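Local coordinates for protein V-type ATP synthase alpha chain (Nanoarchaeum equitans Kin4-M, PDB 5BN3) that is the A subunit of a V-type ATP synthase, a P-loop protein of the alpha/beta family, and holds adenosine-5'-diphosphate together with a magnesium ion, at residues T204-L207 with D208-P212; G228-V231 with L232-I236; K407-K411 with R412-A416. All coordinates share one frame; numbering follows the deposited sequence.

All three contacts are local, each within one continuous run of the nucleotide-binding region. Contacts 1 and 2 are buried: 204-212 is a short helix ending in a wide turn, 228-236 the first turns of the P-loop helix. They meet where Leu207 packs on Leu232 and Ile236. Contact 3 lies further from the centre of the chain and is partly buried, with Arg412 reaching a neighbouring subunit; its Pro415 touches Thr204 and Val206 of contact 1. Chemistry follows place: backbone bonds and apolar packing in contact 1, phosphate and magnesium binding in contact 2, a helix end and an aromatic ring against the adenine in contact 3.

Contact 1: T204-L207 with D208-P212; sequences TRVL and DIMFP
Val206 meets Met210 and Phe211 where the short helix 205-210, in the nucleotide-binding region of this P-loop protein, ends in a wider pi-type turn. The methyl CG2 of Val206 does the touching: it is anti to the backbone N, while CG1 sits between N and the carbonyl carbon (chi1 61°). It lies 4.1 Å from CB of Met210, the two side chains crossing at about a right angle. CG2 is also 4.1 Å from CD2 of Phe211, whose side chain runs obliquely to the valine. The methionine chain is bent at both chi2 (-73°) and chi3, which leads its end away from 204-207.

Arg205 O takes two ordinary helical bonds: Ile209 N at 3.0 Å, nearly along the C=O axis, and Asp208 N at 3.1 Å from above the carbonyl plane. The turn widens at the next carbonyl, where Val206 O takes Phe211 N, five residues on (3.1 Å, 157°), and the four-residue bond from Met210 N is weak.

The polar ends are satisfied by neighbours outside 204-212: Asp208 bonds to Thr202 OG1 and Gly203 N, and the Arg205 guanidinium to Phe488 O, Gln490 O and, as a salt bridge, Asp498. Arg445 donates to the carbonyls of Ile209 and Met210. Where the chain leaves the turn, Pro212 CA makes a CA-H...O contact of 3.1 Å with Leu207 O.

Contact 2: G228-V231 with L232-I236; sequences GKTV and LNQQI. With MG (magnesium ion), chain K; ADP (adenosine-5'-diphosphate), chain C.
The P-loop (Walker A motif) runs into helix 229-239 here, and Lys229 and Asn233 join its first turn to the next. Lys229 O accepts two bonds, from Asn233 N at 2.9 Å and from Asn233 ND2 at 3.1 Å, which arrive from opposite faces of the carbonyl plane. The oxygen lies in the plane of the Asn233 amide, whose OD1 is held by Asn318, so both ends of that amide are engaged. Thr230 and Gln234 lie side by side, CG2 of Thr230 being 3.8 Å from NE2 of Gln234.

The N-terminal end of the helix holds adenosine-5'-diphosphate. Gly228 N and Lys229 N bond to O1B. The lysine chain, bent at chi3 and chi4, brings Lys229 NZ to 2.6 Å from ADP O1B. Val231 N bonds to O1A, while Val231 CG1 rests 3.4 Å from the adenine N7.

Magnesium is six-coordinate, bound by Thr230 OG1, O2B and four waters; Asp320 also bonds to OG1. O1B is thus shared by two amides and the lysine amine, O2B by Thr230 N and magnesium, and two of the metal's waters donate to O3B and O2A; so many donors and a cation probably offset much of the negative charge.

Contact 3: K407-K411 with R412-A416; sequences KLAYK and RHYPA. With ADP (adenosine-5'-diphosphate), chain C.
Arg412 and His413 bond back to Ala409 and Leu408 in a Schellman motif that ends helix 406-410. His413 N reaches Leu408 O at 2.9 Å and Arg412 N reaches Ala409 O, with Arg412 at positive phi as the C-prime residue. The turn then leads into the loop that carries Tyr414 to the nucleotide.

From CB outward, Tyr414 lies along the bound adenosine-5'-diphosphate. CB is 3.4 Å from C5 of the adenine, and CG follows over C5 and C4. On the two flanks of the ring, CD1 meets C8 and CD2 meets C4. With CG beside the backbone N (chi1 -53°), one face of the ring is turned to the ligand, N9 lying 3.6 Å above the ring plane over its centre. The opposite face has Arg412 C near its rim. CE1 approaches the ribose O4' on one side and packs against Ala409 CB on the other, at 4.2 Å. At the tip, OH is 3.5 Å from O4' and bonds to a glycerol, probably from the crystallisation liquor.

Arg412 bends at chi2 so that NH1 reaches Tyr410 O (2.8 Å), which lies in the guanidinium plane at its edge. NH1 and NH2 also bond to Leu321 O and Ser323 O of the neighbouring NEQ263 subunit, tying the helix end to the subunit interface.

Leu408 packs on the following loop: its CB meets Ala416 CB, and its methyl CD2 sits over one face of the His413 ring, 3.8 Å from the centroid, in a CH-pi contact.

Contact 1: T204-L207 with D208-P212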
loop_
_atom_site.group_PDB
_atom_site.type_symbol
_atom_site.label_atom_id
_atom_site.label_comp_id
_atom_site.label_asym_id
_atom_site.label_seq_id
_atom_site.Cartn_x
_atom_site.Cartn_y
_atom_site.Cartn_z
ATOM N N THR A 204 -22.068 22.924 24.200
ATOM C CA THR A 204 -20.617 22.825 24.073
ATOM C C THR A 204 -20.126 23.982 23.207
ATOM O O THR A 204 -20.563 24.139 22.066
ATOM C CB THR A 204 -20.199 21.479 23.448
ATOM O OG1 THR A 204 -20.596 20.405 24.312
ATOM C CG2 THR A 204 -18.691 21.427 23.252
ATOM N N ARG A 205 -19.217 24.787 23.757
ATOM C CA ARG A 205 -18.788 26.041 23.132
ATOM C C ARG A 205 -18.243 25.907 21.707
ATOM O O ARG A 205 -18.665 26.637 20.808
ATOM C CB ARG A 205 -17.760 26.756 24.024
ATOM C CG ARG A 205 -18.339 27.270 25.342
ATOM C CD ARG A 205 -17.314 28.060 26.147
ATOM N NE ARG A 205 -16.313 27.198 26.769
ATOM C CZ ARG A 205 -16.459 26.626 27.960
ATOM N NH1 ARG A 205 -17.566 26.821 28.659
ATOM N NH2 ARG A 205 -15.500 25.857 28.451
ATOM N N VAL A 206 -17.310 24.983 21.501
ATOM C CA VAL A 206 -16.698 24.817 20.184
ATOM C C VAL A 206 -17.738 24.426 19.132
ATOM O O VAL A 206 -17.649 24.833 17.973
ATOM C CB VAL A 206 -15.514 23.811 20.221
ATOM C CG1 VAL A 206 -15.981 22.424 20.659
ATOM C CG2 VAL A 206 -14.811 23.749 18.875
ATOM N N LEU A 207 -18.749 23.671 19.549
ATOM C CA LEU A 207 -19.796 23.236 18.628
ATOM C C LEU A 207 -20.879 24.293 18.425
ATOM O O LEU A 207 -21.614 24.248 17.441
ATOM C CB LEU A 207 -20.432 21.929 19.107
ATOM C CG LEU A 207 -19.515 20.716 19.254
ATOM C CD1 LEU A 207 -20.334 19.450 19.439
ATOM C CD2 LEU A 207 -18.604 20.591 18.049
ATOM N N ASP A 208 -20.983 25.241 19.351
ATOM C CA ASP A 208 -22.033 26.256 19.267
ATOM C C ASP A 208 -21.603 27.518 18.520
ATOM O O ASP A 208 -22.420 28.170 17.871
ATOM C CB ASP A 208 -22.557 26.614 20.665
ATOM C CG ASP A 208 -23.316 25.472 21.314
ATOM O OD1 ASP A 208 -23.707 24.531 20.592
ATOM O OD2 ASP A 208 -23.527 25.519 22.546
ATOM N N ILE A 209 -20.321 27.855 18.606
ATOM C CA ILE A 209 -19.823 29.079 17.988
ATOM C C ILE A 209 -18.918 28.805 16.792
ATOM O O ILE A 209 -19.119 29.358 15.709
ATOM C CB ILE A 209 -19.049 29.943 19.001
ATOM C CG1 ILE A 209 -19.923 30.245 20.217
ATOM C CG2 ILE A 209 -18.596 31.235 18.356
ATOM C CD1 ILE A 209 -21.175 31.038 19.893
ATOM N N MET A 210 -17.923 27.947 16.992
ATOM C CA MET A 210 -16.924 27.692 15.962
ATOM C C MET A 210 -17.477 26.920 14.764
ATOM O O MET A 210 -17.342 27.366 13.627
ATOM C CB MET A 210 -15.717 26.969 16.566
ATOM C CG MET A 210 -15.051 27.719 17.712
ATOM S SD MET A 210 -14.117 29.161 17.152
ATOM C CE MET A 210 -15.239 30.477 17.593
ATOM N N PHE A 211 -18.108 25.774 15.015
ATOM C CA PHE A 211 -18.620 24.945 13.920
ATOM C C PHE A 211 -20.081 24.519 14.090
ATOM O O PHE A 211 -20.386 23.327 14.028
ATOM C CB PHE A 211 -17.735 23.702 13.752
ATOM C CG PHE A 211 -16.261 24.012 13.678
ATOM C CD1 PHE A 211 -15.694 24.467 12.498
ATOM C CD2 PHE A 211 -15.445 23.848 14.790
ATOM C CE1 PHE A 211 -14.340 24.755 12.424
ATOM C CE2 PHE A 211 -14.090 24.133 14.723
ATOM C CZ PHE A 211 -13.539 24.587 13.538
ATOM N N PRO A 212 -20.995 25.489 14.262
ATOM C CA PRO A 212 -22.378 25.097 14.549
ATOM C C PRO A 212 -23.114 24.577 13.322
ATOM O O PRO A 212 -22.782 24.955 12.198
ATOM C CB PRO A 212 -23.018 26.411 15.006
ATOM C CG PRO A 212 -22.276 27.456 14.245
ATOM C CD PRO A 212 -20.851 26.955 14.154
#

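Contact 2: G228-V231 with L232-I236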
loop_
_atom_site.group_PDB
_atom_site.type_symbol
_atom_site.label_atom_id
_atom_site.label_comp_id
_atom_site.label_asym_id
_atom_site.label_seq_id
_atom_site.Cartn_x
_atom_site.Cartn_y
_atom_site.Cartn_z
ATOM N N GLY A 228 -12.410 10.938 22.051
ATOM C CA GLY A 228 -13.507 11.580 22.761
ATOM C C GLY A 228 -14.873 11.622 22.093
ATOM O O GLY A 228 -15.719 12.421 22.497
ATOM N N LYS A 229 -15.095 10.768 21.094
ATOM C CA LYS A 229 -16.371 10.721 20.372
ATOM C C LYS A 229 -17.557 10.468 21.294
ATOM O O LYS A 229 -18.572 11.166 21.228
ATOM C CB LYS A 229 -16.364 9.589 19.342
ATOM C CG LYS A 229 -15.453 9.752 18.154
ATOM C CD LYS A 229 -15.535 8.488 17.317
ATOM C CE LYS A 229 -14.237 7.708 17.341
ATOM N NZ LYS A 229 -13.702 7.387 18.686
ATOM N N THR A 230 -17.430 9.445 22.132
ATOM C CA THR A 230 -18.528 9.008 22.993
ATOM C C THR A 230 -18.912 10.068 24.025
ATOM O O THR A 230 -20.094 10.345 24.227
ATOM C CB THR A 230 -18.185 7.680 23.701
ATOM O OG1 THR A 230 -18.058 6.637 22.721
ATOM C CG2 THR A 230 -19.269 7.307 24.697
ATOM N N VAL A 231 -17.913 10.662 24.671
ATOM C CA VAL A 231 -18.162 11.728 25.634
ATOM C C VAL A 231 -18.800 12.933 24.948
ATOM O O VAL A 231 -19.746 13.524 25.473
ATOM C CB VAL A 231 -16.864 12.149 26.359
ATOM C CG1 VAL A 231 -17.087 13.414 27.166
ATOM C CG2 VAL A 231 -16.383 11.029 27.264
ATOM N N LEU A 232 -18.299 13.280 23.767
ATOM C CA LEU A 232 -18.836 14.418 23.026
ATOM C C LEU A 232 -20.300 14.208 22.668
ATOM O O LEU A 232 -21.115 15.110 22.833
ATOM C CB LEU A 232 -18.020 14.685 21.758
ATOM C CG LEU A 232 -18.468 15.929 20.984
ATOM C CD1 LEU A 232 -18.336 17.156 21.863
ATOM C CD2 LEU A 232 -17.674 16.114 19.703
ATOM N N ASN A 233 -20.633 13.017 22.186
ATOM C CA ASN A 233 -22.020 12.703 21.852
ATOM C C ASN A 233 -22.924 12.668 23.083
ATOM O O ASN A 233 -24.077 13.100 23.023
ATOM C CB ASN A 233 -22.108 11.384 21.077
ATOM C CG ASN A 233 -22.001 11.582 19.576
ATOM O OD1 ASN A 233 -23.003 11.809 18.895
ATOM N ND2 ASN A 233 -20.784 11.495 19.050
ATOM N N GLN A 234 -22.397 12.157 24.194
ATOM C CA GLN A 234 -23.141 12.126 25.451
ATOM C C GLN A 234 -23.376 13.532 25.996
ATOM O O GLN A 234 -24.429 13.811 26.567
ATOM C CB GLN A 234 -22.418 11.264 26.494
ATOM C CG GLN A 234 -22.524 9.762 26.249
ATOM C CD GLN A 234 -21.755 8.941 27.269
ATOM O OE1 GLN A 234 -20.948 9.473 28.035
ATOM N NE2 GLN A 234 -22.000 7.635 27.282
ATOM N N GLN A 235 -22.388 14.407 25.825
ATOM C CA GLN A 235 -22.529 15.810 26.212
ATOM C C GLN A 235 -23.631 16.488 25.413
ATOM O O GLN A 235 -24.417 17.261 25.955
ATOM C CB GLN A 235 -21.213 16.563 26.008
ATOM C CG GLN A 235 -20.167 16.276 27.068
ATOM C CD GLN A 235 -20.652 16.598 28.466
ATOM O OE1 GLN A 235 -21.003 15.703 29.235
ATOM N NE2 GLN A 235 -20.668 17.882 28.806
ATOM N N ILE A 236 -23.671 16.204 24.116
ATOM C CA ILE A 236 -24.740 16.711 23.268
ATOM C C ILE A 236 -26.079 16.136 23.730
ATOM O O ILE A 236 -27.045 16.869 23.890
ATOM C CB ILE A 236 -24.495 16.368 21.783
ATOM C CG1 ILE A 236 -23.218 17.055 21.287
ATOM C CG2 ILE A 236 -25.680 16.786 20.934
ATOM C CD1 ILE A 236 -22.823 16.674 19.874
HETATM MG MG MG K . -16.362 5.560 22.298
HETATM P PB ADP C . -13.734 7.515 22.104
HETATM O O1B ADP C . -13.371 8.454 20.984
HETATM O O2B ADP C . -15.209 7.283 22.276
HETATM O O3B ADP C . -12.894 6.263 22.133
HETATM P PA ADP C . -14.161 8.602 24.736
HETATM O O1A ADP C . -15.361 9.439 24.403
HETATM O O2A ADP C . -14.340 7.291 25.455
HETATM O O3A ADP C . -13.281 8.363 23.403
HETATM O "O5'" ADP C . -13.154 9.516 25.597
HETATM C "C5'" ADP C . -11.838 9.046 25.888
HETATM C "C4'" ADP C . -11.334 9.670 27.184
HETATM O "O4'" ADP C . -11.256 11.095 27.053
HETATM C "C3'" ADP C . -12.293 9.353 28.317
HETATM O "O3'" ADP C . -11.568 8.761 29.398
HETATM C "C2'" ADP C . -12.871 10.691 28.725
HETATM O "O2'" ADP C . -12.937 10.819 30.146
HETATM C "C1'" ADP C . -11.936 11.732 28.135
HETATM N N9 ADP C . -12.722 12.889 27.644
HETATM C C8 ADP C . -13.248 13.027 26.413
HETATM N N7 ADP C . -13.911 14.206 26.297
HETATM C C5 ADP C . -13.810 14.847 27.477
HETATM C C6 ADP C . -14.279 16.136 28.034
HETATM N N6 ADP C . -15.007 17.004 27.284
HETATM N N1 ADP C . -13.946 16.414 29.315
HETATM C C2 ADP C . -13.223 15.563 30.068
HETATM N N3 ADP C . -12.767 14.378 29.627
HETATM C C4 ADP C . -13.023 13.973 28.361
HETATM O O HOH W 1 -15.987 5.560 24.337
HETATM O O HOH W 2 -14.669 4.454 21.800
HETATM O O HOH W 3 -16.949 5.516 20.314
HETATM O O HOH W 4 -17.540 3.847 22.496
#

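Contact 3: K407-K411 with R412-A416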
loop_
_atom_site.group_PDB
_atom_site.type_symbol
_atom_site.label_atom_id
_atom_site.label_comp_id
_atom_site.label_asym_id
_atom_site.label_seq_id
_atom_site.Cartn_x
_atom_site.Cartn_y
_atom_site.Cartn_z
ATOM N N LYS A 407 -3.472 14.488 18.630
ATOM C CA LYS A 407 -2.512 15.365 19.291
ATOM C C LYS A 407 -3.128 16.140 20.457
ATOM O O LYS A 407 -2.495 16.308 21.499
ATOM C CB LYS A 407 -1.883 16.329 18.276
ATOM C CG LYS A 407 -1.034 15.655 17.197
ATOM C CD LYS A 407 -1.854 15.213 15.981
ATOM C CE LYS A 407 -2.180 16.376 15.047
ATOM N NZ LYS A 407 -2.935 15.935 13.834
ATOM N N LEU A 408 -4.360 16.606 20.279
ATOM C CA LEU A 408 -5.075 17.305 21.344
ATOM C C LEU A 408 -5.464 16.349 22.472
ATOM O O LEU A 408 -5.259 16.650 23.644
ATOM C CB LEU A 408 -6.315 18.007 20.783
ATOM C CG LEU A 408 -6.042 19.149 19.800
ATOM C CD1 LEU A 408 -7.327 19.623 19.150
ATOM C CD2 LEU A 408 -5.354 20.303 20.509
ATOM N N ALA A 409 -6.020 15.196 22.111
ATOM C CA ALA A 409 -6.398 14.185 23.097
ATOM C C ALA A 409 -5.182 13.727 23.900
ATOM O O ALA A 409 -5.266 13.527 25.113
ATOM C CB ALA A 409 -7.059 13.003 22.410
ATOM N N TYR A 410 -4.062 13.563 23.201
ATOM C CA TYR A 410 -2.773 13.207 23.793
ATOM C C TYR A 410 -2.442 14.074 25.007
ATOM O O TYR A 410 -2.049 13.562 26.059
ATOM C CB TYR A 410 -1.685 13.354 22.718
ATOM C CG TYR A 410 -0.290 12.924 23.108
ATOM C CD1 TYR A 410 0.085 11.586 23.065
ATOM C CD2 TYR A 410 0.670 13.860 23.473
ATOM C CE1 TYR A 410 1.368 11.190 23.403
ATOM C CE2 TYR A 410 1.956 13.473 23.810
ATOM C CZ TYR A 410 2.297 12.138 23.775
ATOM O OH TYR A 410 3.572 11.747 24.112
ATOM N N LYS A 411 -2.616 15.384 24.863
ATOM C CA LYS A 411 -2.297 16.315 25.944
ATOM C C LYS A 411 -3.526 16.723 26.755
ATOM O O LYS A 411 -3.509 17.739 27.454
ATOM C CB LYS A 411 -1.575 17.548 25.397
ATOM C CG LYS A 411 -2.392 18.391 24.432
ATOM C CD LYS A 411 -1.524 19.490 23.829
ATOM C CE LYS A 411 -2.361 20.517 23.078
ATOM N NZ LYS A 411 -1.522 21.596 22.475
ATOM N N ARG A 412 -4.584 15.924 26.655
ATOM C CA ARG A 412 -5.803 16.115 27.449
ATOM C C ARG A 412 -6.514 17.448 27.190
ATOM O O ARG A 412 -7.070 18.066 28.100
ATOM C CB ARG A 412 -5.529 15.901 28.945
ATOM C CG ARG A 412 -5.598 14.433 29.390
ATOM C CD ARG A 412 -4.616 13.550 28.642
ATOM N NE ARG A 412 -4.712 12.145 29.033
ATOM C CZ ARG A 412 -3.949 11.180 28.529
ATOM N NH1 ARG A 412 -3.036 11.467 27.615
ATOM N NH2 ARG A 412 -4.100 9.929 28.938
ATOM N N HIS A 413 -6.501 17.864 25.929
ATOM C CA HIS A 413 -7.291 18.994 25.460
ATOM C C HIS A 413 -8.622 18.450 24.940
ATOM O O HIS A 413 -8.694 17.930 23.822
ATOM C CB HIS A 413 -6.511 19.715 24.354
ATOM C CG HIS A 413 -7.272 20.796 23.651
ATOM N ND1 HIS A 413 -6.798 22.093 23.555
ATOM C CD2 HIS A 413 -8.433 20.778 22.956
ATOM C CE1 HIS A 413 -7.646 22.819 22.863
ATOM N NE2 HIS A 413 -8.653 22.049 22.485
ATOM N N TYR A 414 -9.667 18.555 25.760
ATOM C CA TYR A 414 -10.996 18.081 25.383
ATOM C C TYR A 414 -12.009 19.224 25.412
ATOM O O TYR A 414 -11.962 20.066 26.307
ATOM C CB TYR A 414 -11.483 16.977 26.324
ATOM C CG TYR A 414 -10.553 15.801 26.519
ATOM C CD1 TYR A 414 -10.320 14.887 25.498
ATOM C CD2 TYR A 414 -9.947 15.581 27.745
ATOM C CE1 TYR A 414 -9.479 13.800 25.693
ATOM C CE2 TYR A 414 -9.112 14.504 27.947
ATOM C CZ TYR A 414 -8.882 13.618 26.920
ATOM O OH TYR A 414 -8.048 12.544 27.129
ATOM N N PRO A 415 -12.930 19.264 24.434
ATOM C CA PRO A 415 -13.036 18.381 23.263
ATOM C C PRO A 415 -11.844 18.520 22.324
ATOM O O PRO A 415 -11.396 19.636 22.056
ATOM C CB PRO A 415 -14.299 18.888 22.557
ATOM C CG PRO A 415 -15.091 19.562 23.634
ATOM C CD PRO A 415 -14.065 20.200 24.517
ATOM N N ALA A 416 -11.336 17.394 21.837
ATOM C CA ALA A 416 -10.166 17.398 20.964
ATOM C C ALA A 416 -10.506 17.765 19.521
ATOM O O ALA A 416 -10.037 17.117 18.585
ATOM C CB ALA A 416 -9.468 16.053 21.017
HETATM P PB ADP C . -13.734 7.515 22.104
HETATM O O1B ADP C . -13.371 8.454 20.984
HETATM O O2B ADP C . -15.209 7.283 22.276
HETATM O O3B ADP C . -12.894 6.263 22.133
HETATM P PA ADP C . -14.161 8.602 24.736
HETATM O O1A ADP C . -15.361 9.439 24.403
HETATM O O2A ADP C . -14.340 7.291 25.455
HETATM O O3A ADP C . -13.281 8.363 23.403
HETATM O "O5'" ADP C . -13.154 9.516 25.597
HETATM C "C5'" ADP C . -11.838 9.046 25.888
HETATM C "C4'" ADP C . -11.334 9.670 27.184
HETATM O "O4'" ADP C . -11.256 11.095 27.053
HETATM C "C3'" ADP C . -12.293 9.353 28.317
HETATM O "O3'" ADP C . -11.568 8.761 29.398
HETATM C "C2'" ADP C . -12.871 10.691 28.725
HETATM O "O2'" ADP C . -12.937 10.819 30.146
HETATM C "C1'" ADP C . -11.936 11.732 28.135
HETATM N N9 ADP C . -12.722 12.889 27.644
HETATM C C8 ADP C . -13.248 13.027 26.413
HETATM N N7 ADP C . -13.911 14.206 26.297
HETATM C C5 ADP C . -13.810 14.847 27.477
HETATM C C6 ADP C . -14.279 16.136 28.034
HETATM N N6 ADP C . -15.007 17.004 27.284
HETATM N N1 ADP C . -13.946 16.414 29.315
HETATM C C2 ADP C . -13.223 15.563 30.068
HETATM N N3 ADP C . -12.767 14.378 29.627
HETATM C C4 ADP C . -13.023 13.973 28.361
#